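Long-range contacts in RsfP (Uncultured bacterium, PDB 4GLJ), which probably catalyses the phosphate-dependent cleavage of methylthioadenosine to adenine and methylthioribose 1-phosphate, and also binds the dye rhodamine B: residues I118-R124 with T170-E175; Y83-T87 with T290-L295; V137-L143 with A204-E209; P142-A148 with A213-L217. All coordinates share one frame; numbering follows the deposited sequence. Where two conformers were deposited one is given.

Contact 1: I118-R124 with T170-E175; sequences IDMTKQR and TYVCIE
Ile118 and Asp119 pair in parallel with Val172 and Cys173, and the backbone ladder runs from Ile118 N to Tyr171 O (2.8 Å), from Cys173 N to Ile118 O (3.0 Å) and from Met120 N to Cys173 O. Farther along, a water bridges the two segments, donating to Met120 O and accepting from Glu175 N.

The polar side chains gather at Glu175. Its CG stands anti to the backbone N (chi1 -176°) and the chain then bends, which turns the carboxylate toward the loop 121-124. OE1 receives two nearly straight bonds, from Lys122 N at 2.8 Å almost along the C-O axis and from Gln123 N at 3.0 Å from above the carboxylate plane. OE2, also bonded to Ser74, forms a salt bridge with Arg124 NE (2.9 Å), guanidinium and carboxylate planes 77° apart; Arg124 NH1 bonds to Met198 O. Thr121 CG2 lies above one guanidinium face, toward its rim, while Asp119 OD1 accepts from Thr121 N, an Asx turn, and also from Thr121 OG1.

Among the apolar contacts, the Ile118 side chain crosses that of Thr170 at a slant, CG1 meeting CG2.

Lys122 NZ and Gln123 NE2 bond to main-chain oxygens of the third subunit, and Ile174 touches bound rhodamine B. The arrangement is a parallel strand pair of the phosphorylase-superfamily sheet, followed by a loop whose N-H groups bind the Glu175 carboxylate, at the trimer interface.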
loop_
_atom_site.group_PDB
_atom_site.type_symbol
_atom_site.label_atom_id
_atom_site.label_comp_id
_atom_site.label_asym_id
_atom_site.label_seq_id
_atom_site.Cartn_x
_atom_site.Cartn_y
_atom_site.Cartn_z
ATOM N N ILE A 118 3.550 -2.522 -12.723
ATOM C CA ILE A 118 3.580 -2.977 -11.321
ATOM C C ILE A 118 2.720 -1.941 -10.569
ATOM O O ILE A 118 2.960 -0.755 -10.708
ATOM C CB ILE A 118 5.020 -2.955 -10.774
ATOM C CG1 ILE A 118 5.916 -4.024 -11.540
ATOM C CG2 ILE A 118 4.907 -3.111 -9.247
ATOM C CD1 ILE A 118 7.386 -4.104 -11.173
ATOM N N ASP A 119 1.694 -2.406 -9.836
ATOM C CA ASP A 119 0.788 -1.514 -9.151
ATOM C C ASP A 119 1.266 -1.242 -7.739
ATOM O O ASP A 119 1.093 -2.074 -6.852
ATOM C CB ASP A 119 -0.612 -2.095 -9.112
ATOM C CG ASP A 119 -1.637 -1.109 -8.560
ATOM O OD1 ASP A 119 -1.278 0.041 -8.235
ATOM O OD2 ASP A 119 -2.828 -1.505 -8.471
ATOM N N MET A 120 1.917 -0.095 -7.548
ATOM C CA MET A 120 2.304 0.358 -6.193
ATOM C C MET A 120 1.320 1.343 -5.553
ATOM O O MET A 120 1.615 1.867 -4.488
ATOM C CB MET A 120 3.666 1.079 -6.259
ATOM C CG MET A 120 4.768 0.119 -6.730
ATOM S SD MET A 120 4.942 -1.392 -5.760
ATOM C CE MET A 120 5.212 -0.816 -4.105
ATOM N N THR A 121 0.195 1.616 -6.194
ATOM C CA THR A 121 -0.789 2.546 -5.646
ATOM C C THR A 121 -1.370 1.959 -4.366
ATOM O O THR A 121 -1.260 0.753 -4.152
ATOM C CB THR A 121 -1.958 2.879 -6.591
ATOM O OG1 THR A 121 -2.830 1.752 -6.793
ATOM C CG2 THR A 121 -1.399 3.458 -7.984
ATOM N N LYS A 122 -1.916 2.812 -3.517
ATOM C CA LYS A 122 -2.270 2.438 -2.139
ATOM C C LYS A 122 -3.722 2.599 -1.835
ATOM O O LYS A 122 -4.353 1.756 -1.135
ATOM C CB LYS A 122 -1.435 3.311 -1.195
ATOM C CG LYS A 122 0.089 3.040 -1.309
ATOM C CD LYS A 122 0.852 4.115 -0.539
ATOM C CE LYS A 122 2.394 3.936 -0.692
ATOM N NZ LYS A 122 3.157 4.678 0.342
ATOM N N GLN A 123 -4.273 3.707 -2.346
ATOM C CA GLN A 123 -5.558 4.177 -1.849
ATOM C C GLN A 123 -6.659 4.264 -2.878
ATOM O O GLN A 123 -7.620 4.979 -2.696
ATOM C CB GLN A 123 -5.340 5.554 -1.199
ATOM C CG GLN A 123 -4.546 5.380 0.095
ATOM C CD GLN A 123 -3.839 6.643 0.581
ATOM O OE1 GLN A 123 -4.259 7.791 0.247
ATOM N NE2 GLN A 123 -2.806 6.447 1.463
ATOM N N ARG A 124 -6.582 3.501 -3.932
ATOM C CA ARG A 124 -7.543 3.603 -4.997
ATOM C C ARG A 124 -8.428 2.389 -5.057
ATOM O O ARG A 124 -7.965 1.327 -4.795
ATOM C CB ARG A 124 -6.815 3.821 -6.300
ATOM C CG ARG A 124 -6.049 5.114 -6.305
ATOM C CD ARG A 124 -5.028 5.102 -7.367
ATOM N NE ARG A 124 -4.056 6.143 -7.215
ATOM C CZ ARG A 124 -3.338 6.606 -8.204
ATOM N NH1 ARG A 124 -3.517 6.124 -9.396
ATOM N NH2 ARG A 124 -2.462 7.538 -7.995
ATOM N N THR A 170 8.550 -1.912 -18.456
ATOM C CA THR A 170 7.688 -2.054 -17.276
ATOM C C THR A 170 7.367 -0.698 -16.651
ATOM O O THR A 170 8.309 0.053 -16.350
ATOM C CB THR A 170 8.346 -2.953 -16.224
ATOM O OG1 THR A 170 8.430 -4.251 -16.788
ATOM C CG2 THR A 170 7.472 -3.005 -14.966
ATOM N N TYR A 171 6.060 -0.382 -16.501
ATOM C CA TYR A 171 5.548 0.888 -15.922
ATOM C C TYR A 171 5.262 0.627 -14.462
ATOM O O TYR A 171 4.460 -0.231 -14.124
ATOM C CB TYR A 171 4.228 1.261 -16.631
ATOM C CG TYR A 171 3.431 2.505 -16.186
ATOM C CD1 TYR A 171 2.755 2.571 -14.915
ATOM C CD2 TYR A 171 3.241 3.579 -17.066
ATOM C CE1 TYR A 171 1.960 3.706 -14.556
ATOM C CE2 TYR A 171 2.424 4.687 -16.697
ATOM C CZ TYR A 171 1.808 4.747 -15.449
ATOM O OH TYR A 171 0.992 5.879 -15.199
ATOM N N VAL A 172 5.899 1.401 -13.564
ATOM C CA VAL A 172 5.530 1.237 -12.150
ATOM C C VAL A 172 4.597 2.423 -11.846
ATOM O O VAL A 172 4.927 3.559 -12.126
ATOM C CB VAL A 172 6.758 1.178 -11.191
ATOM C CG1 VAL A 172 7.610 2.418 -11.343
ATOM C CG2 VAL A 172 6.253 1.144 -9.728
ATOM N N CYS A 173 3.447 2.130 -11.202
ATOM C CA CYS A 173 2.466 3.143 -10.913
ATOM C C CYS A 173 2.522 3.403 -9.423
ATOM O O CYS A 173 2.272 2.499 -8.668
ATOM C CB CYS A 173 1.069 2.649 -11.236
ATOM S SG CYS A 173 -0.105 4.073 -11.359
ATOM N N ILE A 174 2.714 4.673 -9.046
ATOM C CA ILE A 174 2.774 5.017 -7.627
ATOM C C ILE A 174 1.573 5.875 -7.304
ATOM O O ILE A 174 0.848 6.395 -8.216
ATOM C CB ILE A 174 4.108 5.750 -7.287
ATOM C CG1 ILE A 174 4.197 7.122 -8.017
ATOM C CG2 ILE A 174 5.338 4.823 -7.532
ATOM C CD1 ILE A 174 5.271 8.048 -7.397
ATOM N N GLU A 175 1.330 6.021 -6.010
ATOM C CA GLU A 175 0.154 6.733 -5.526
ATOM C C GLU A 175 0.249 8.244 -5.838
ATOM O O GLU A 175 -0.732 8.810 -6.250
ATOM C CB GLU A 175 0.001 6.509 -3.992
ATOM C CG GLU A 175 -1.261 7.140 -3.396
ATOM C CD GLU A 175 -2.521 6.631 -4.138
ATOM O OE1 GLU A 175 -2.697 5.400 -4.196
ATOM O OE2 GLU A 175 -3.379 7.421 -4.686
HETATM O O HOH W 1 2.985 4.376 -4.218
#

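Contact 2: Y83-T87 with T290-L295; sequences YALKT and TRLAAL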
loop_
_atom_site.group_PDB
_atom_site.type_symbol
_atom_site.label_atom_id
_atom_site.label_comp_id
_atom_site.label_asym_id
_atom_site.label_seq_id
_atom_site.Cartn_x
_atom_site.Cartn_y
_atom_site.Cartn_z
ATOM N N TYR A 83 -16.309 2.716 -16.622
ATOM C CA TYR A 83 -17.685 2.279 -16.775
ATOM C C TYR A 83 -18.366 3.094 -17.913
ATOM O O TYR A 83 -19.094 2.562 -18.794
ATOM C CB TYR A 83 -18.494 2.473 -15.493
ATOM C CG TYR A 83 -19.844 1.733 -15.497
ATOM C CD1 TYR A 83 -19.958 0.440 -14.971
ATOM C CD2 TYR A 83 -21.011 2.311 -16.044
ATOM C CE1 TYR A 83 -21.192 -0.243 -14.973
ATOM C CE2 TYR A 83 -22.244 1.636 -16.056
ATOM C CZ TYR A 83 -22.311 0.352 -15.518
ATOM O OH TYR A 83 -23.498 -0.355 -15.548
ATOM N N ALA A 84 -18.164 4.403 -17.891
ATOM C CA ALA A 84 -18.749 5.278 -18.935
ATOM C C ALA A 84 -18.304 4.857 -20.367
ATOM O O ALA A 84 -19.113 4.826 -21.280
ATOM C CB ALA A 84 -18.370 6.723 -18.632
ATOM N N LEU A 85 -17.042 4.477 -20.532
ATOM C CA LEU A 85 -16.512 4.151 -21.861
ATOM C C LEU A 85 -17.119 2.803 -22.248
ATOM O O LEU A 85 -17.521 2.616 -23.389
ATOM C CB LEU A 85 -14.984 4.082 -21.854
ATOM C CG LEU A 85 -14.275 5.428 -21.650
ATOM C CD1 LEU A 85 -12.763 5.250 -21.592
ATOM C CD2 LEU A 85 -14.639 6.435 -22.771
ATOM N N LYS A 86 -17.189 1.869 -21.290
ATOM C CA LYS A 86 -17.996 0.660 -21.521
ATOM C C LYS A 86 -19.421 0.902 -22.021
ATOM O O LYS A 86 -19.849 0.236 -22.969
ATOM C CB LYS A 86 -18.027 -0.250 -20.264
ATOM C CG LYS A 86 -18.646 -1.596 -20.601
ATOM C CD LYS A 86 -17.677 -2.367 -21.547
ATOM C CE LYS A 86 -18.303 -3.762 -21.787
ATOM N NZ LYS A 86 -17.381 -4.666 -22.566
ATOM N N THR A 87 -20.147 1.852 -21.451
ATOM C CA THR A 87 -21.495 2.117 -21.903
ATOM C C THR A 87 -21.532 2.629 -23.349
ATOM O O THR A 87 -22.565 2.518 -24.022
ATOM C CB THR A 87 -22.278 3.105 -21.015
ATOM O OG1 THR A 87 -21.754 4.435 -21.174
ATOM C CG2 THR A 87 -22.270 2.666 -19.544
ATOM N N THR A 290 -27.454 -4.428 -11.077
ATOM C CA THR A 290 -27.756 -3.115 -11.627
ATOM C C THR A 290 -26.451 -2.345 -11.650
ATOM O O THR A 290 -26.127 -1.717 -12.660
ATOM C CB THR A 290 -28.804 -2.356 -10.784
ATOM O OG1 THR A 290 -29.992 -3.155 -10.643
ATOM C CG2 THR A 290 -29.138 -1.004 -11.415
ATOM N N ARG A 291 -25.686 -2.410 -10.563
ATOM C CA ARG A 291 -24.414 -1.685 -10.485
ATOM C C ARG A 291 -23.421 -2.237 -11.537
ATOM O O ARG A 291 -22.568 -1.516 -12.060
ATOM C CB ARG A 291 -23.826 -1.879 -9.075
ATOM C CG ARG A 291 -22.690 -0.938 -8.710
ATOM C CD ARG A 291 -22.166 -1.085 -7.266
ATOM N NE ARG A 291 -21.814 -2.470 -6.941
ATOM C CZ ARG A 291 -22.541 -3.266 -6.160
ATOM N NH1 ARG A 291 -23.669 -2.859 -5.549
ATOM N NH2 ARG A 291 -22.123 -4.491 -5.969
ATOM N N LEU A 292 -23.466 -3.533 -11.794
ATOM C CA LEU A 292 -22.483 -4.111 -12.716
ATOM C C LEU A 292 -22.972 -4.288 -14.130
ATOM O O LEU A 292 -22.269 -4.916 -14.966
ATOM C CB LEU A 292 -22.040 -5.493 -12.200
ATOM C CG LEU A 292 -21.386 -5.503 -10.780
ATOM C CD1 LEU A 292 -21.064 -6.980 -10.446
ATOM C CD2 LEU A 292 -20.142 -4.606 -10.792
ATOM N N ALA A 293 -24.172 -3.761 -14.405
ATOM C CA ALA A 293 -24.893 -4.121 -15.642
ATOM C C ALA A 293 -24.029 -4.062 -16.919
ATOM O O ALA A 293 -23.947 -5.048 -17.685
ATOM C CB ALA A 293 -26.135 -3.244 -15.776
ATOM N N ALA A 294 -23.390 -2.916 -17.174
ATOM C CA ALA A 294 -22.582 -2.752 -18.428
ATOM C C ALA A 294 -21.388 -3.737 -18.579
ATOM O O ALA A 294 -20.894 -3.940 -19.690
ATOM C CB ALA A 294 -22.068 -1.339 -18.550
ATOM N N LEU A 295 -20.950 -4.367 -17.483
ATOM C CA LEU A 295 -19.771 -5.236 -17.507
ATOM C C LEU A 295 -20.166 -6.679 -17.724
ATOM O O LEU A 295 -19.332 -7.522 -18.064
ATOM C CB LEU A 295 -19.034 -5.180 -16.166
ATOM C CG LEU A 295 -18.800 -3.798 -15.582
ATOM C CD1 LEU A 295 -18.198 -3.910 -14.169
ATOM C CD2 LEU A 295 -17.924 -2.949 -16.512
#
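Tyr83, on helix 78-87, meets the C-terminal 3-10 turn 293-295 with its hydroxyl and ring. The ring extends from a CG placed anti to the backbone N (chi1 -166°), and OH accepts a nearly straight hydrogen bond from Ala294 N at 3.0 Å (N-H...O angle 167°). The methyl of Ala294 packs against the same end of the ring, its CB 3.5 Å from Tyr83 CZ. CE1 comes within 3.5 Å of Arg291 O, and farther back along the ring CD1 touches Leu295 CD2 at 4.2 Å.

One turn on, Lys86 directs its side chain toward the turn and bends at chi2 (69°). Its aliphatic part passes Ala294, with CE 3.3 Å from Ala294 O and CG 4.0 Å from Ala294 CB. The ammonium group continues to the carbonyl oxygen of Ala210, to which NZ is hydrogen-bonded. At Thr87, CG2 approaches the Ala294 methyl at 4.1 Å, while OG1 bonds back to Ala84 O within its own helix.

Ala294 therefore meets all three side chains. The contact joins the C-terminal tail to helix 78-87 through small apolar surfaces and one directed bond, in which a tyrosine hydroxyl satisfies a main-chain N-H of the 3-10 turn.

Contact 3: V137-L143 with A204-E209; sequences VSMADPL and AKLARE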
loop_
_atom_site.group_PDB
_atom_site.type_symbol
_atom_site.label_atom_id
_atom_site.label_comp_id
_atom_site.label_asym_id
_atom_site.label_seq_id
_atom_site.Cartn_x
_atom_site.Cartn_y
_atom_site.Cartn_z
ATOM N N VAL A 137 -9.980 -11.465 -12.452
ATOM C CA VAL A 137 -9.403 -11.473 -13.840
ATOM C C VAL A 137 -7.876 -11.643 -13.760
ATOM O O VAL A 137 -7.241 -11.267 -12.777
ATOM C CB VAL A 137 -9.785 -10.214 -14.640
ATOM C CG1 VAL A 137 -11.296 -10.137 -14.777
ATOM C CG2 VAL A 137 -9.263 -8.930 -13.972
ATOM N N SER A 138 -7.280 -12.260 -14.742
ATOM C CA SER A 138 -5.820 -12.324 -14.816
ATOM C C SER A 138 -5.257 -11.015 -15.383
ATOM O O SER A 138 -5.739 -10.509 -16.367
ATOM C CB SER A 138 -5.446 -13.471 -15.730
ATOM O OG SER A 138 -4.192 -13.224 -16.315
ATOM N N MET A 139 -4.244 -10.455 -14.748
ATOM C CA MET A 139 -3.569 -9.275 -15.269
ATOM C C MET A 139 -2.163 -9.680 -15.695
ATOM O O MET A 139 -1.310 -8.808 -15.816
ATOM C CB MET A 139 -3.459 -8.238 -14.168
ATOM C CG MET A 139 -4.812 -7.627 -13.792
ATOM S SD MET A 139 -5.618 -6.799 -15.159
ATOM C CE MET A 139 -4.532 -5.413 -15.643
ATOM N N ALA A 140 -1.943 -10.970 -15.989
ATOM C CA ALA A 140 -0.588 -11.489 -16.328
ATOM C C ALA A 140 0.035 -10.617 -17.433
ATOM O O ALA A 140 1.234 -10.184 -17.347
ATOM C CB ALA A 140 -0.618 -12.957 -16.774
ATOM N N ASP A 141 -0.757 -10.381 -18.487
ATOM C CA ASP A 141 -0.344 -9.444 -19.531
ATOM C C ASP A 141 -1.245 -8.185 -19.422
ATOM O O ASP A 141 -2.415 -8.193 -19.918
ATOM C CB ASP A 141 -0.366 -10.131 -20.935
ATOM C CG ASP A 141 0.513 -11.350 -20.974
ATOM O OD1 ASP A 141 1.738 -11.204 -20.869
ATOM O OD2 ASP A 141 -0.031 -12.481 -21.013
ATOM N N PRO A 142 -0.768 -7.139 -18.706
ATOM C CA PRO A 142 -1.796 -6.206 -18.338
ATOM C C PRO A 142 -2.135 -5.147 -19.421
ATOM O O PRO A 142 -3.043 -4.358 -19.171
ATOM C CB PRO A 142 -1.190 -5.466 -17.107
ATOM C CG PRO A 142 0.286 -5.489 -17.457
ATOM C CD PRO A 142 0.499 -6.909 -17.943
ATOM N N LEU A 143 -1.336 -5.097 -20.499
ATOM C CA LEU A 143 -1.427 -4.116 -21.590
ATOM C C LEU A 143 -1.502 -4.951 -22.859
ATOM O O LEU A 143 -0.609 -5.747 -23.120
ATOM C CB LEU A 143 -0.153 -3.276 -21.596
ATOM C CG LEU A 143 -0.006 -2.451 -20.289
ATOM C CD1 LEU A 143 1.388 -1.978 -19.969
ATOM C CD2 LEU A 143 -1.091 -1.359 -20.192
ATOM N N ALA A 204 -5.815 0.209 -15.772
ATOM C CA ALA A 204 -5.600 -1.037 -16.560
ATOM C C ALA A 204 -6.404 -2.241 -16.003
ATOM O O ALA A 204 -6.898 -3.091 -16.784
ATOM C CB ALA A 204 -4.111 -1.421 -16.690
ATOM N N LYS A 205 -6.460 -2.361 -14.663
ATOM C CA LYS A 205 -7.234 -3.435 -14.002
ATOM C C LYS A 205 -8.754 -3.299 -14.356
ATOM O O LYS A 205 -9.445 -4.293 -14.606
ATOM C CB LYS A 205 -7.035 -3.329 -12.451
ATOM C CG LYS A 205 -5.625 -3.798 -12.031
ATOM C CD LYS A 205 -5.462 -3.623 -10.506
ATOM C CE LYS A 205 -4.156 -4.374 -10.150
ATOM N NZ LYS A 205 -3.673 -4.081 -8.736
ATOM N N LEU A 206 -9.276 -2.120 -14.192
ATOM C CA LEU A 206 -10.686 -1.837 -14.428
ATOM C C LEU A 206 -11.066 -2.085 -15.905
ATOM O O LEU A 206 -12.118 -2.662 -16.192
ATOM C CB LEU A 206 -11.023 -0.391 -13.989
ATOM C CG LEU A 206 -10.834 -0.244 -12.436
ATOM C CD1 LEU A 206 -10.820 1.233 -12.008
ATOM C CD2 LEU A 206 -11.927 -1.008 -11.652
ATOM N N ALA A 207 -10.206 -1.664 -16.819
ATOM C CA ALA A 207 -10.430 -1.878 -18.266
ATOM C C ALA A 207 -10.483 -3.392 -18.496
ATOM O O ALA A 207 -11.349 -3.894 -19.257
ATOM C CB ALA A 207 -9.273 -1.236 -19.080
ATOM N N ARG A 208 -9.585 -4.158 -17.853
ATOM C CA ARG A 208 -9.592 -5.612 -18.036
ATOM C C ARG A 208 -10.904 -6.222 -17.507
ATOM O O ARG A 208 -11.524 -7.074 -18.164
ATOM C CB ARG A 208 -8.387 -6.244 -17.334
ATOM C CG ARG A 208 -8.198 -7.738 -17.565
ATOM C CD ARG A 208 -8.093 -8.219 -19.036
ATOM N NE ARG A 208 -7.051 -7.455 -19.750
ATOM C CZ ARG A 208 -5.768 -7.830 -19.797
ATOM N NH1 ARG A 208 -5.385 -8.989 -19.207
ATOM N NH2 ARG A 208 -4.882 -7.139 -20.519
ATOM N N GLU A 209 -11.338 -5.784 -16.318
ATOM C CA GLU A 209 -12.605 -6.285 -15.758
ATOM C C GLU A 209 -13.791 -5.920 -16.623
ATOM O O GLU A 209 -14.837 -6.620 -16.582
ATOM C CB GLU A 209 -12.869 -5.709 -14.362
ATOM C CG GLU A 209 -11.898 -6.283 -13.323
ATOM C CD GLU A 209 -12.210 -5.814 -11.920
ATOM O OE1 GLU A 209 -12.988 -4.815 -11.792
ATOM O OE2 GLU A 209 -11.657 -6.434 -10.945
HETATM O O HOH W 2 -11.082 -9.146 -10.768
HETATM O O HOH W 3 -3.438 -11.274 -18.706
HETATM O O HOH W 4 -5.805 -3.863 -19.085
#
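Helix 200-209 of the phosphorylase-superfamily fold packs here against the irregular loop that leads into helix 145-157, and Arg208 gives the contact its polar centre. Its CG stands anti to the backbone N (chi1 -174°), and bends at chi2 and chi3 carry the guanidinium to the loop's carbonyl oxygens. NH2 donates to Asp141 O at 2.7 Å, a bond lying in the carbonyl plane and close to the guanidinium plane. NH1 adds weak bonds to Asp141 O and Ser138 O, both 3.2 Å long. Water 3 sits at the same guanidinium's edge, accepting from Asp141 N and, weakly, from Arg208 NH1, so that the turn of the loop is held through both main chain and solvent.

The aliphatic part of Arg208 is packed as well. Met139, bent at chi2 and chi3, runs antiparallel to the arginine chain with SD 3.6 Å from Arg208 CB, and its CE ends over the helix backbone, 3.5 Å from Ala204 O. Val137 CG2 touches two neighbouring helix residues, Arg208 CG at 3.9 Å and Glu209 CG at 3.8 Å.

Several charged groups lead beyond the contact. Lys205 forms a salt bridge with Asp119, Asp141 pairs with Arg182 of the second subunit, and Glu209 bonds to Thr127 and Phe128 of its own chain and to Gln178 of the second subunit. Two waters complete the junction at its ends: water 2 links Val137 N to Glu209 OE2, and water 4 donates to both Pro142 O and Ala204 O, 2.7 Å from the latter.

Contact 4: P142-A148 with A213-L217; sequences PLCPEVA and AYATL
Leu143 and Ala215 bring their CA atoms to 4.5 Å, and the backbones are joined by one nearly straight hydrogen bond from Cys144 N to Tyr214 O (2.8 Å), its donor tilted 32° from the carbonyl plane. The same oxygen lies 3.3 Å from Leu143 CA in a CA-H...O contact. This is the start of helix 145-157 laid against strand 213-221 of the central sheet of the phosphorylase-superfamily fold.

Cys144 is the N-cap. In one of its two conformers SG, anti to the backbone N (chi1 169°), accepts a weak bond from Val147 N and touches Ala213 CB. Val147 straddles two strand residues with its branches: CG1 rests on Ala215 CB at 3.7 Å, and CG2 reaches Ala213 CB at 4.0 Å. The small alanine methyls let the first helical turn come close to the sheet, and Ala148 N also lies near Ala215 CB.

Before the cap, the Leu143 side chain runs alongside that of Tyr214 in the same direction. The ring's far end is fixed by Glu203, to which Tyr214 OH is hydrogen-bonded, and Thr216 OG1 is likewise bonded to Asn200. Leu143 CD2 touches both Tyr214 and Thr216, meeting the edge of the Tyr214 ring in its plane at CD1 (3.7 Å) and lying 3.6 Å from Thr216 OG1.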
loop_
_atom_site.group_PDB
_atom_site.type_symbol
_atom_site.label_atom_id
_atom_site.label_comp_id
_atom_site.label_asym_id
_atom_site.label_seq_id
_atom_site.Cartn_x
_atom_site.Cartn_y
_atom_site.Cartn_z
ATOM N N PRO A 142 -0.768 -7.139 -18.706
ATOM C CA PRO A 142 -1.796 -6.206 -18.338
ATOM C C PRO A 142 -2.135 -5.147 -19.421
ATOM O O PRO A 142 -3.043 -4.358 -19.171
ATOM C CB PRO A 142 -1.190 -5.466 -17.107
ATOM C CG PRO A 142 0.286 -5.489 -17.457
ATOM C CD PRO A 142 0.499 -6.909 -17.943
ATOM N N LEU A 143 -1.336 -5.097 -20.499
ATOM C CA LEU A 143 -1.427 -4.116 -21.590
ATOM C C LEU A 143 -1.502 -4.951 -22.859
ATOM O O LEU A 143 -0.609 -5.747 -23.120
ATOM C CB LEU A 143 -0.153 -3.276 -21.596
ATOM C CG LEU A 143 -0.006 -2.451 -20.289
ATOM C CD1 LEU A 143 1.388 -1.978 -19.969
ATOM C CD2 LEU A 143 -1.091 -1.359 -20.192
ATOM N N CYS A 144 -2.591 -4.828 -23.591
ATOM C CA CYS A 144 -2.950 -5.738 -24.699
ATOM C C CYS A 144 -1.871 -5.673 -25.740
ATOM O O CYS A 144 -1.639 -4.614 -26.308
ATOM C CB CYS A 144 -4.321 -5.349 -25.334
ATOM S SG CYS A 144 -4.782 -6.153 -26.914
ATOM N N PRO A 145 -1.196 -6.800 -26.011
ATOM C CA PRO A 145 -0.078 -6.746 -26.994
ATOM C C PRO A 145 -0.535 -6.410 -28.438
ATOM O O PRO A 145 0.260 -5.888 -29.192
ATOM C CB PRO A 145 0.472 -8.198 -26.990
ATOM C CG PRO A 145 -0.508 -9.030 -26.239
ATOM C CD PRO A 145 -1.361 -8.123 -25.392
ATOM N N GLU A 146 -1.775 -6.740 -28.812
ATOM C CA GLU A 146 -2.287 -6.403 -30.155
ATOM C C GLU A 146 -2.384 -4.869 -30.295
ATOM O O GLU A 146 -1.995 -4.349 -31.317
ATOM C CB GLU A 146 -3.639 -7.079 -30.442
ATOM C CG GLU A 146 -3.618 -8.590 -30.296
ATOM C CD GLU A 146 -2.929 -9.297 -31.458
ATOM O OE1 GLU A 146 -3.239 -10.500 -31.705
ATOM O OE2 GLU A 146 -2.108 -8.659 -32.166
ATOM N N VAL A 147 -2.839 -4.171 -29.250
ATOM C CA VAL A 147 -2.890 -2.689 -29.216
ATOM C C VAL A 147 -1.512 -2.102 -29.083
ATOM O O VAL A 147 -1.177 -1.153 -29.789
ATOM C CB VAL A 147 -3.789 -2.146 -28.062
ATOM C CG1 VAL A 147 -3.966 -0.659 -28.162
ATOM C CG2 VAL A 147 -5.219 -2.751 -28.117
ATOM N N ALA A 148 -0.661 -2.677 -28.221
ATOM C CA ALA A 148 0.734 -2.232 -28.133
ATOM C C ALA A 148 1.454 -2.390 -29.464
ATOM O O ALA A 148 2.177 -1.481 -29.870
ATOM C CB ALA A 148 1.524 -2.985 -27.034
ATOM N N ALA A 213 -9.878 -3.876 -24.305
ATOM C CA ALA A 213 -8.480 -3.998 -24.588
ATOM C C ALA A 213 -7.860 -2.664 -24.301
ATOM O O ALA A 213 -8.399 -1.632 -24.645
ATOM C CB ALA A 213 -8.261 -4.423 -26.068
ATOM N N TYR A 214 -6.722 -2.675 -23.625
ATOM C CA TYR A 214 -6.202 -1.451 -23.053
ATOM C C TYR A 214 -4.709 -1.526 -23.184
ATOM O O TYR A 214 -4.072 -2.531 -22.805
ATOM C CB TYR A 214 -6.576 -1.327 -21.569
ATOM C CG TYR A 214 -5.973 -0.130 -20.798
ATOM C CD1 TYR A 214 -4.635 -0.199 -20.312
ATOM C CD2 TYR A 214 -6.743 0.969 -20.497
ATOM C CE1 TYR A 214 -4.059 0.854 -19.620
ATOM C CE2 TYR A 214 -6.207 2.060 -19.803
ATOM C CZ TYR A 214 -4.862 1.984 -19.351
ATOM O OH TYR A 214 -4.351 3.037 -18.586
ATOM N N ALA A 215 -4.128 -0.460 -23.751
ATOM C CA ALA A 215 -2.660 -0.331 -23.785
ATOM C C ALA A 215 -2.244 1.127 -23.595
ATOM O O ALA A 215 -3.071 2.050 -23.670
ATOM C CB ALA A 215 -2.022 -0.957 -25.041
ATOM N N THR A 216 -0.948 1.350 -23.376
ATOM C CA THR A 216 -0.502 2.694 -22.922
ATOM C C THR A 216 0.525 3.232 -23.930
ATOM O O THR A 216 1.413 2.511 -24.343
ATOM C CB THR A 216 0.148 2.588 -21.523
ATOM O OG1 THR A 216 -0.908 2.243 -20.570
ATOM C CG2 THR A 216 0.740 3.957 -21.090
ATOM N N LEU A 217 0.323 4.469 -24.331
ATOM C CA LEU A 217 1.371 5.223 -25.009
ATOM C C LEU A 217 1.984 6.220 -23.951
ATOM O O LEU A 217 1.343 7.202 -23.572
ATOM C CB LEU A 217 0.750 6.004 -26.185
ATOM C CG LEU A 217 1.672 6.978 -26.948
ATOM C CD1 LEU A 217 2.764 6.166 -27.624
ATOM C CD2 LEU A 217 0.896 7.781 -27.991
#

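Overall arrangement
Contacts 3 and 4 share Pro142 and Leu143, and their centres lie 10 Å apart; Ala204 and Ala207 of the helix in contact 3 pack on the Tyr214 ring of contact 4. Contact 1 joins contact 3 through the salt bridge from Asp119 OD2 to Lys205 NZ (2.7 Å), and both touch the second subunit. Contacts 1 and 4 do not meet, but they reach one sheet through its neighbouring strands 111-119 and 213-221. Contact 2 has its centre 24 Å from that of contact 1 and its nearest atoms about 4 Å from contact 3. Different bound rhodamine B molecules lie about 4 Å from the side chain of Ile174 in contact 1 and from that of Ser138 in contact 3.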